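Local structure of trehalose-6-phosphate phosphatase-related protein (Thermoplasma acidophilum, 1U02) at residues Phe5-Val13 with Ser22-Ile32; Ile165-Ile176 with Ala186-Ile196. The protein removes the phosphate from trehalose 6-phosphate to give free trehalose, using magnesium as cofactor. All coordinates share one frame; numbering follows the deposited sequence.

Contact 1 (Phe5-Val13 with Ser22-Ile32). With NA (sodium ion), chain C; MG (magnesium ion), chain B.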
loop_
_atom_site.group_PDB
_atom_site.type_symbol
_atom_site.label_atom_id
_atom_site.label_comp_id
_atom_site.label_asym_id
_atom_site.label_seq_id
_atom_site.Cartn_x
_atom_site.Cartn_y
_atom_site.Cartn_z
ATOM N N PHE A 5 -4.335 -11.525 2.733
ATOM C CA PHE A 5 -4.072 -10.094 2.668
ATOM C C PHE A 5 -2.781 -9.915 1.885
ATOM O O PHE A 5 -1.728 -10.402 2.292
ATOM C CB PHE A 5 -3.909 -9.543 4.083
ATOM C CG PHE A 5 -5.150 -9.655 4.925
ATOM C CD1 PHE A 5 -6.091 -8.627 4.936
ATOM C CD2 PHE A 5 -5.380 -10.789 5.709
ATOM C CE1 PHE A 5 -7.248 -8.715 5.718
ATOM C CE2 PHE A 5 -6.535 -10.894 6.498
ATOM C CZ PHE A 5 -7.472 -9.850 6.502
ATOM N N LEU A 6 -2.861 -9.212 0.763
ATOM C CA LEU A 6 -1.693 -9.012 -0.083
ATOM C C LEU A 6 -1.341 -7.552 -0.314
ATOM O O LEU A 6 -2.190 -6.765 -0.726
ATOM C CB LEU A 6 -1.928 -9.662 -1.451
ATOM C CG LEU A 6 -2.361 -11.128 -1.480
ATOM C CD1 LEU A 6 -2.885 -11.498 -2.868
ATOM C CD2 LEU A 6 -1.183 -12.000 -1.082
ATOM N N ASP A 7 -0.087 -7.198 -0.051
ATOM C CA ASP A 7 0.394 -5.847 -0.307
ATOM C C ASP A 7 0.468 -5.787 -1.834
ATOM O O ASP A 7 0.528 -6.828 -2.491
ATOM C CB ASP A 7 1.793 -5.664 0.297
ATOM C CG ASP A 7 2.467 -4.378 -0.156
ATOM O OD1 ASP A 7 1.882 -3.293 0.019
ATOM O OD2 ASP A 7 3.594 -4.455 -0.683
ATOM N N TYR A 8 0.470 -4.588 -2.402
ATOM C CA TYR A 8 0.521 -4.451 -3.856
ATOM C C TYR A 8 1.929 -4.145 -4.386
ATOM O O TYR A 8 2.583 -5.011 -4.977
ATOM C CB TYR A 8 -0.453 -3.351 -4.314
ATOM C CG TYR A 8 -0.685 -3.311 -5.805
ATOM C CD1 TYR A 8 -1.377 -4.339 -6.451
ATOM C CD2 TYR A 8 -0.195 -2.261 -6.579
ATOM C CE1 TYR A 8 -1.574 -4.325 -7.832
ATOM C CE2 TYR A 8 -0.387 -2.236 -7.972
ATOM C CZ TYR A 8 -1.076 -3.273 -8.587
ATOM O OH TYR A 8 -1.264 -3.267 -9.953
ATOM N N ASP A 9 2.393 -2.915 -4.175
ATOM C CA ASP A 9 3.714 -2.523 -4.659
ATOM C C ASP A 9 4.857 -3.301 -4.025
ATOM O O ASP A 9 4.977 -3.375 -2.802
ATOM C CB ASP A 9 3.924 -1.028 -4.450
ATOM C CG ASP A 9 2.905 -0.205 -5.199
ATOM O OD1 ASP A 9 2.904 -0.262 -6.450
ATOM O OD2 ASP A 9 2.102 0.478 -4.540
ATOM N N GLY A 10 5.693 -3.878 -4.882
ATOM C CA GLY A 10 6.827 -4.653 -4.417
ATOM C C GLY A 10 6.449 -6.052 -3.975
ATOM O O GLY A 10 7.320 -6.847 -3.617
ATOM N N THR A 11 5.154 -6.357 -3.996
ATOM C CA THR A 11 4.669 -7.669 -3.588
ATOM C C THR A 11 4.014 -8.410 -4.757
ATOM O O THR A 11 4.381 -9.547 -5.062
ATOM C CB THR A 11 3.686 -7.534 -2.407
ATOM O OG1 THR A 11 4.379 -6.958 -1.290
ATOM C CG2 THR A 11 3.132 -8.899 -2.002
ATOM N N LEU A 12 3.049 -7.767 -5.409
ATOM C CA LEU A 12 2.373 -8.363 -6.558
ATOM C C LEU A 12 2.924 -7.774 -7.855
ATOM O O LEU A 12 2.852 -8.394 -8.916
ATOM C CB LEU A 12 0.860 -8.124 -6.480
ATOM C CG LEU A 12 0.162 -8.711 -5.246
ATOM C CD1 LEU A 12 -1.341 -8.443 -5.321
ATOM C CD2 LEU A 12 0.430 -10.214 -5.167
ATOM N N VAL A 13 3.457 -6.563 -7.763
ATOM C CA VAL A 13 4.054 -5.888 -8.912
ATOM C C VAL A 13 5.398 -5.359 -8.429
ATOM O O VAL A 13 5.603 -5.178 -7.229
ATOM C CB VAL A 13 3.183 -4.700 -9.413
ATOM C CG1 VAL A 13 1.847 -5.214 -9.924
ATOM C CG2 VAL A 13 2.972 -3.690 -8.289
ATOM N N SER A 22 2.023 1.484 -12.521
ATOM C CA SER A 22 1.875 0.136 -11.972
ATOM C C SER A 22 0.547 -0.605 -12.133
ATOM O O SER A 22 0.009 -1.155 -11.165
ATOM C CB SER A 22 2.276 0.146 -10.496
ATOM O OG SER A 22 3.623 0.569 -10.362
ATOM N N TYR A 23 0.027 -0.628 -13.355
ATOM C CA TYR A 23 -1.212 -1.346 -13.638
ATOM C C TYR A 23 -0.894 -2.837 -13.690
ATOM O O TYR A 23 0.190 -3.226 -14.113
ATOM C CB TYR A 23 -1.784 -0.894 -14.975
ATOM C CG TYR A 23 -2.452 0.450 -14.892
ATOM C CD1 TYR A 23 -3.835 0.559 -14.963
ATOM C CD2 TYR A 23 -1.702 1.615 -14.725
ATOM C CE1 TYR A 23 -4.463 1.797 -14.873
ATOM C CE2 TYR A 23 -2.320 2.858 -14.633
ATOM C CZ TYR A 23 -3.700 2.937 -14.710
ATOM O OH TYR A 23 -4.325 4.163 -14.647
ATOM N N ALA A 24 -1.840 -3.666 -13.260
ATOM C CA ALA A 24 -1.640 -5.108 -13.260
ATOM C C ALA A 24 -1.675 -5.651 -14.687
ATOM O O ALA A 24 -2.547 -5.274 -15.478
ATOM C CB ALA A 24 -2.725 -5.782 -12.429
ATOM N N ASP A 25 -0.727 -6.520 -15.025
ATOM C CA ASP A 25 -0.709 -7.118 -16.361
ATOM C C ASP A 25 -1.682 -8.292 -16.378
ATOM O O ASP A 25 -2.186 -8.697 -15.328
ATOM C CB ASP A 25 0.705 -7.586 -16.763
ATOM C CG ASP A 25 1.319 -8.566 -15.773
ATOM O OD1 ASP A 25 0.574 -9.301 -15.091
ATOM O OD2 ASP A 25 2.567 -8.618 -15.695
ATOM N N ALA A 26 -1.958 -8.824 -17.567
ATOM C CA ALA A 26 -2.885 -9.943 -17.722
ATOM C C ALA A 26 -2.575 -11.107 -16.787
ATOM O O ALA A 26 -3.487 -11.746 -16.263
ATOM C CB ALA A 26 -2.881 -10.426 -19.175
ATOM N N GLY A 27 -1.292 -11.387 -16.586
ATOM C CA GLY A 27 -0.911 -12.487 -15.713
ATOM C C GLY A 27 -1.410 -12.313 -14.291
ATOM O O GLY A 27 -1.956 -13.244 -13.687
ATOM N N LEU A 28 -1.228 -11.114 -13.752
ATOM C CA LEU A 28 -1.666 -10.828 -12.394
ATOM C C LEU A 28 -3.195 -10.812 -12.327
ATOM O O LEU A 28 -3.785 -11.287 -11.351
ATOM C CB LEU A 28 -1.102 -9.482 -11.913
ATOM C CG LEU A 28 -1.483 -9.065 -10.483
ATOM C CD1 LEU A 28 -1.124 -10.180 -9.506
ATOM C CD2 LEU A 28 -0.772 -7.765 -10.105
ATOM N N LEU A 29 -3.833 -10.271 -13.360
ATOM C CA LEU A 29 -5.291 -10.214 -13.393
ATOM C C LEU A 29 -5.876 -11.625 -13.312
ATOM O O LEU A 29 -6.841 -11.862 -12.589
ATOM C CB LEU A 29 -5.771 -9.509 -14.671
ATOM C CG LEU A 29 -5.490 -7.998 -14.715
ATOM C CD1 LEU A 29 -5.781 -7.428 -16.101
ATOM C CD2 LEU A 29 -6.346 -7.304 -13.661
ATOM N N SER A 30 -5.281 -12.564 -14.043
ATOM C CA SER A 30 -5.753 -13.950 -14.044
ATOM C C SER A 30 -5.549 -14.601 -12.672
ATOM O O SER A 30 -6.460 -15.236 -12.132
ATOM C CB SER A 30 -5.012 -14.745 -15.128
ATOM O OG SER A 30 -5.274 -16.137 -15.036
ATOM N N LEU A 31 -4.353 -14.428 -12.111
ATOM C CA LEU A 31 -4.012 -14.995 -10.806
ATOM C C LEU A 31 -4.940 -14.544 -9.686
ATOM O O LEU A 31 -5.444 -15.361 -8.918
ATOM C CB LEU A 31 -2.581 -14.619 -10.425
ATOM C CG LEU A 31 -1.438 -15.458 -10.985
ATOM C CD1 LEU A 31 -0.119 -14.784 -10.640
ATOM C CD2 LEU A 31 -1.492 -16.868 -10.401
ATOM N N ILE A 32 -5.155 -13.237 -9.587
ATOM C CA ILE A 32 -6.011 -12.697 -8.538
ATOM C C ILE A 32 -7.471 -13.029 -8.817
ATOM O O ILE A 32 -8.238 -13.301 -7.893
ATOM C CB ILE A 32 -5.810 -11.165 -8.397
ATOM C CG1 ILE A 32 -4.352 -10.872 -8.022
ATOM C CG2 ILE A 32 -6.727 -10.611 -7.320
ATOM C CD1 ILE A 32 -3.913 -11.533 -6.721
HETATM NA NA NA C . 4.960 -0.257 -8.134
HETATM MG MG MG B . 5.004 -2.924 -0.799
HETATM O O HOH W 1 3.651 -1.372 -1.153
HETATM O O HOH W 2 6.587 -1.668 -1.086
HETATM O O HOH W 3 4.705 -2.433 1.238
HETATM O O HOH W 4 6.745 1.485 -7.699
#

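Contact 2 (Ile165-Ile176 with Ala186-Ile196)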
loop_
_atom_site.group_PDB
_atom_site.type_symbol
_atom_site.label_atom_id
_atom_site.label_comp_id
_atom_site.label_asym_id
_atom_site.label_seq_id
_atom_site.Cartn_x
_atom_site.Cartn_y
_atom_site.Cartn_z
ATOM N N ILE A 165 -5.491 -4.881 9.342
ATOM C CA ILE A 165 -5.609 -6.296 9.024
ATOM C C ILE A 165 -6.169 -7.036 10.238
ATOM O O ILE A 165 -7.127 -7.802 10.128
ATOM C CB ILE A 165 -4.242 -6.892 8.625
ATOM C CG1 ILE A 165 -3.789 -6.279 7.296
ATOM C CG2 ILE A 165 -4.345 -8.414 8.506
ATOM C CD1 ILE A 165 -2.386 -6.677 6.875
ATOM N N ARG A 166 -5.573 -6.787 11.397
ATOM C CA ARG A 166 -6.009 -7.419 12.641
ATOM C C ARG A 166 -7.513 -7.223 12.843
ATOM O O ARG A 166 -8.242 -8.159 13.174
ATOM C CB ARG A 166 -5.257 -6.797 13.817
ATOM C CG ARG A 166 -5.496 -7.463 15.160
ATOM C CD ARG A 166 -4.445 -8.526 15.454
ATOM N NE ARG A 166 -4.966 -9.883 15.335
ATOM C CZ ARG A 166 -4.290 -10.977 15.682
ATOM N NH1 ARG A 166 -3.060 -10.877 16.171
ATOM N NH2 ARG A 166 -4.847 -12.172 15.549
ATOM N N SER A 167 -7.965 -5.992 12.630
ATOM C CA SER A 167 -9.368 -5.634 12.793
ATOM C C SER A 167 -10.298 -6.462 11.908
ATOM O O SER A 167 -11.413 -6.795 12.306
ATOM C CB SER A 167 -9.551 -4.144 12.495
ATOM O OG SER A 167 -10.913 -3.777 12.563
ATOM N N VAL A 168 -9.839 -6.797 10.708
ATOM C CA VAL A 168 -10.645 -7.588 9.787
ATOM C C VAL A 168 -10.655 -9.086 10.101
ATOM O O VAL A 168 -11.717 -9.702 10.181
ATOM C CB VAL A 168 -10.158 -7.412 8.335
ATOM C CG1 VAL A 168 -10.856 -8.412 7.428
ATOM C CG2 VAL A 168 -10.429 -5.992 7.867
ATOM N N ARG A 169 -9.470 -9.662 10.273
ATOM C CA ARG A 169 -9.336 -11.094 10.533
ATOM C C ARG A 169 -9.597 -11.528 11.967
ATOM O O ARG A 169 -10.033 -12.654 12.204
ATOM C CB ARG A 169 -7.939 -11.574 10.130
ATOM C CG ARG A 169 -6.808 -10.895 10.886
ATOM C CD ARG A 169 -5.472 -11.567 10.600
ATOM N NE ARG A 169 -5.433 -12.926 11.134
ATOM C CZ ARG A 169 -4.692 -13.303 12.173
ATOM N NH1 ARG A 169 -3.913 -12.427 12.797
ATOM N NH2 ARG A 169 -4.735 -14.561 12.594
ATOM N N GLY A 170 -9.332 -10.648 12.925
ATOM C CA GLY A 170 -9.528 -11.027 14.313
ATOM C C GLY A 170 -8.538 -12.140 14.606
ATOM O O GLY A 170 -7.331 -11.936 14.504
ATOM N N GLU A 171 -9.039 -13.322 14.953
ATOM C CA GLU A 171 -8.168 -14.461 15.239
ATOM C C GLU A 171 -8.225 -15.494 14.118
ATOM O O GLU A 171 -7.523 -16.503 14.165
ATOM C CB GLU A 171 -8.574 -15.130 16.559
ATOM C CG GLU A 171 -8.448 -14.238 17.784
ATOM C CD GLU A 171 -7.030 -13.747 18.004
ATOM O OE1 GLU A 171 -6.116 -14.593 18.105
ATOM O OE2 GLU A 171 -6.832 -12.513 18.079
ATOM N N ARG A 172 -9.061 -15.239 13.115
ATOM C CA ARG A 172 -9.219 -16.157 11.988
ATOM C C ARG A 172 -7.921 -16.433 11.242
ATOM O O ARG A 172 -7.037 -15.580 11.164
ATOM C CB ARG A 172 -10.258 -15.617 10.999
ATOM C CG ARG A 172 -11.667 -15.518 11.555
ATOM C CD ARG A 172 -12.656 -15.114 10.473
ATOM N NE ARG A 172 -12.419 -13.759 9.987
ATOM C CZ ARG A 172 -13.082 -13.196 8.980
ATOM N NH1 ARG A 172 -14.026 -13.875 8.341
ATOM N NH2 ARG A 172 -12.807 -11.951 8.616
ATOM N N PRO A 173 -7.786 -17.648 10.690
ATOM C CA PRO A 173 -6.583 -18.027 9.942
ATOM C C PRO A 173 -6.403 -17.134 8.720
ATOM O O PRO A 173 -7.370 -16.817 8.024
ATOM C CB PRO A 173 -6.863 -19.476 9.556
ATOM C CG PRO A 173 -7.683 -19.969 10.713
ATOM C CD PRO A 173 -8.649 -18.820 10.919
ATOM N N ALA A 174 -5.170 -16.729 8.447
ATOM C CA ALA A 174 -4.937 -15.873 7.297
ATOM C C ALA A 174 -3.511 -15.918 6.782
ATOM O O ALA A 174 -2.591 -16.385 7.459
ATOM C CB ALA A 174 -5.308 -14.431 7.642
ATOM N N ILE A 175 -3.355 -15.448 5.551
ATOM C CA ILE A 175 -2.059 -15.351 4.904
ATOM C C ILE A 175 -1.841 -13.853 4.750
ATOM O O ILE A 175 -2.769 -13.121 4.391
ATOM C CB ILE A 175 -2.063 -16.019 3.507
ATOM C CG1 ILE A 175 -2.256 -17.534 3.651
ATOM C CG2 ILE A 175 -0.759 -15.727 2.784
ATOM C CD1 ILE A 175 -2.361 -18.278 2.325
ATOM N N ILE A 176 -0.634 -13.392 5.055
ATOM C CA ILE A 176 -0.309 -11.975 4.936
ATOM C C ILE A 176 1.047 -11.851 4.254
ATOM O O ILE A 176 2.045 -12.385 4.742
ATOM C CB ILE A 176 -0.267 -11.290 6.326
ATOM C CG1 ILE A 176 -1.613 -11.474 7.037
ATOM C CG2 ILE A 176 0.037 -9.806 6.165
ATOM C CD1 ILE A 176 -1.622 -11.013 8.491
ATOM N N ALA A 186 3.173 -5.332 10.145
ATOM C CA ALA A 186 1.902 -6.031 10.034
ATOM C C ALA A 186 2.064 -7.493 10.460
ATOM O O ALA A 186 1.159 -8.061 11.071
ATOM C CB ALA A 186 1.375 -5.946 8.607
ATOM N N PHE A 187 3.208 -8.099 10.145
ATOM C CA PHE A 187 3.455 -9.488 10.536
ATOM C C PHE A 187 3.483 -9.558 12.065
ATOM O O PHE A 187 2.909 -10.461 12.672
ATOM C CB PHE A 187 4.809 -9.998 10.010
ATOM C CG PHE A 187 4.992 -9.868 8.520
ATOM C CD1 PHE A 187 3.928 -10.055 7.641
ATOM C CD2 PHE A 187 6.258 -9.611 7.995
ATOM C CE1 PHE A 187 4.123 -9.987 6.250
ATOM C CE2 PHE A 187 6.470 -9.541 6.611
ATOM C CZ PHE A 187 5.396 -9.731 5.737
ATOM N N GLU A 188 4.166 -8.591 12.672
ATOM C CA GLU A 188 4.302 -8.494 14.124
ATOM C C GLU A 188 2.938 -8.401 14.814
ATOM O O GLU A 188 2.723 -9.016 15.863
ATOM C CB GLU A 188 5.162 -7.269 14.470
ATOM C CG GLU A 188 5.644 -7.175 15.916
ATOM C CD GLU A 188 4.557 -6.748 16.889
ATOM O OE1 GLU A 188 3.861 -5.745 16.609
ATOM O OE2 GLU A 188 4.409 -7.409 17.942
ATOM N N ALA A 189 2.017 -7.638 14.226
ATOM C CA ALA A 189 0.679 -7.476 14.794
ATOM C C ALA A 189 -0.247 -8.643 14.454
ATOM O O ALA A 189 -1.393 -8.690 14.903
ATOM C CB ALA A 189 0.061 -6.165 14.308
ATOM N N ASN A 190 0.255 -9.578 13.657
ATOM C CA ASN A 190 -0.515 -10.750 13.245
ATOM C C ASN A 190 0.430 -11.949 13.162
ATOM O O ASN A 190 0.342 -12.754 12.234
ATOM C CB ASN A 190 -1.144 -10.508 11.864
ATOM C CG ASN A 190 -2.171 -9.390 11.871
ATOM O OD1 ASN A 190 -3.323 -9.591 12.255
ATOM N ND2 ASN A 190 -1.754 -8.203 11.450
ATOM N N ASP A 191 1.323 -12.073 14.139
ATOM C CA ASP A 191 2.308 -13.153 14.135
ATOM C C ASP A 191 1.751 -14.575 14.127
ATOM O O ASP A 191 2.490 -15.526 13.864
ATOM C CB ASP A 191 3.283 -12.982 15.308
ATOM C CG ASP A 191 2.623 -13.193 16.657
ATOM O OD1 ASP A 191 2.145 -14.315 16.920
ATOM O OD2 ASP A 191 2.587 -12.238 17.459
ATOM N N ASP A 192 0.459 -14.728 14.400
ATOM C CA ASP A 192 -0.143 -16.054 14.401
ATOM C C ASP A 192 -0.610 -16.443 12.998
ATOM O O ASP A 192 -1.136 -17.535 12.788
ATOM C CB ASP A 192 -1.325 -16.109 15.376
ATOM C CG ASP A 192 -2.458 -15.178 14.980
ATOM O OD1 ASP A 192 -2.228 -13.953 14.893
ATOM O OD2 ASP A 192 -3.582 -15.674 14.764
ATOM N N ALA A 193 -0.411 -15.549 12.036
ATOM C CA ALA A 193 -0.824 -15.811 10.663
ATOM C C ALA A 193 0.334 -16.320 9.812
ATOM O O ALA A 193 1.491 -16.285 10.234
ATOM C CB ALA A 193 -1.408 -14.541 10.044
ATOM N N LEU A 194 0.016 -16.802 8.615
ATOM C CA LEU A 194 1.038 -17.293 7.698
ATOM C C LEU A 194 1.622 -16.060 7.017
ATOM O O LEU A 194 1.120 -15.599 5.987
ATOM C CB LEU A 194 0.422 -18.236 6.660
ATOM C CG LEU A 194 1.377 -19.174 5.908
ATOM C CD1 LEU A 194 0.574 -20.142 5.050
ATOM C CD2 LEU A 194 2.341 -18.374 5.049
ATOM N N THR A 195 2.679 -15.524 7.616
ATOM C CA THR A 195 3.343 -14.330 7.115
ATOM C C THR A 195 4.361 -14.639 6.022
ATOM O O THR A 195 5.186 -15.543 6.162
ATOM C CB THR A 195 4.031 -13.591 8.276
ATOM O OG1 THR A 195 4.806 -14.527 9.041
ATOM C CG2 THR A 195 2.984 -12.952 9.187
ATOM N N ILE A 196 4.303 -13.876 4.934
ATOM C CA ILE A 196 5.202 -14.078 3.801
ATOM C C ILE A 196 5.950 -12.794 3.446
ATOM O O ILE A 196 5.338 -11.785 3.089
ATOM C CB ILE A 196 4.415 -14.541 2.552
ATOM C CG1 ILE A 196 3.631 -15.818 2.862
ATOM C CG2 ILE A 196 5.367 -14.754 1.391
ATOM C CD1 ILE A 196 2.720 -16.254 1.730
#

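Contact 1 (Phe5-Val13 with Ser22-Ile32)
L6 on strand 3-7 and I32 on helix 26-38 reach toward each other tip to tip, with L6 CD1 and I32 CD1 4.0 Å apart. This joins the strand to the helix that follows it in a beta-alpha-beta unit. D7 comes next. It is probably the nucleophile of the HAD-type DxDx(T/V) motif. D7 OD2 binds magnesium at 2.1 Å and also accepts a hydrogen bond from T11 OG1 on its anti lone pair. D7 OD1 takes a bond from a magnesium-bound water and forms a salt bridge with K161. Y8 turns its ring to the other segment, with CG anti to the backbone N (chi1 -168°). Its OH donates to S22 O (2.7 Å), which lies at the ring edge, in plane. D9 works at both ends: its backbone O binds magnesium at 2.0 Å, and OD1 reaches sodium at 2.7 Å. S22 OG meets the same sodium, also at 2.7 Å, and P14 O adds a further ligand. D9 OD2 forms a salt bridge with R47. L12 and V13 close on L28 from helix 26-38. L28 CD2 lies 4.0 Å from L12 CB and 3.7 Å from V13 CG1. The V13 and L28 side chains cross at about a right angle. V13 CG2 lies over the rim of one face of the Y8 ring. At the start of the helix, D25 is the N-cap, and its OD1 accepts from L28 N. Sodium and the Y8 hydroxyl tie the S22 end to the magnesium-binding loop, and T11 helps fix the rotation of the D7 carboxylate.

Contact 2 (Ile165-Ile176 with Ala186-Ile196)
Parallel strands 174-178 and 194-198, joined through helix 181-188, form a beta-alpha-beta unit of the HAD-type core. L194 N donates to A174 O (2.9 Å), I176 N to L194 O, and I196 N to I176 O (2.7 Å). I175 and L194 lie side by side on one sheet face, and I175 CG2 meets I196 CD1 at 3.7 Å. On the other face, I176 CD1 packs on N190 CB and A193 CB, while its CG2 touches F187 CE1. At the end of helix 161-169, R169 holds D192 in a two-nitrogen salt bridge, NH2 to OD2 (2.7 Å) and NH1 to OD1 (3.1 Å), with the two planes twisted 37° apart. N190 OD1 lies in the R169 guanidinium plane and presents a lone pair to NH1 (2.9 Å). R169 NE and NH2 both hold R172 O, and A193 CB sits over the centre of one guanidinium face. Bends at chi2 and chi3 fold R166 back, so NH2 bonds G170 O; its bonds to A189 O and D192 OD1 are weak. N190 ND2 returns to A186 O. R166 NH2 lies 2.9 Å from R169 NH1; the carboxylates of D192 and E171 complete this salt-bridge network and probably offset the arginine charges.

Overall arrangement
Contact 1 and contact 2 lie on the same mixed sheet, where strands 3-7 and 174-178 are neighbours. Their centres are 20 Å apart, yet they touch through F5. F5 N lies 2.8 Å from I175 O, a probable hydrogen bond. The F5 ring packs on I165, V168 and A174, with F5 CZ 3.8 Å from V168 CG1. Contact 1 holds D7 and D9 of the magnesium site and D9 and S22 of the sodium site; D179, just past strand 174-178, completes the magnesium ligands. Contact 2 stands further back: the I176 side chain is about 7 Å from that of D7, and the F187 side chain is about 9 Å from magnesium. Helix 212-229 touches both contacts.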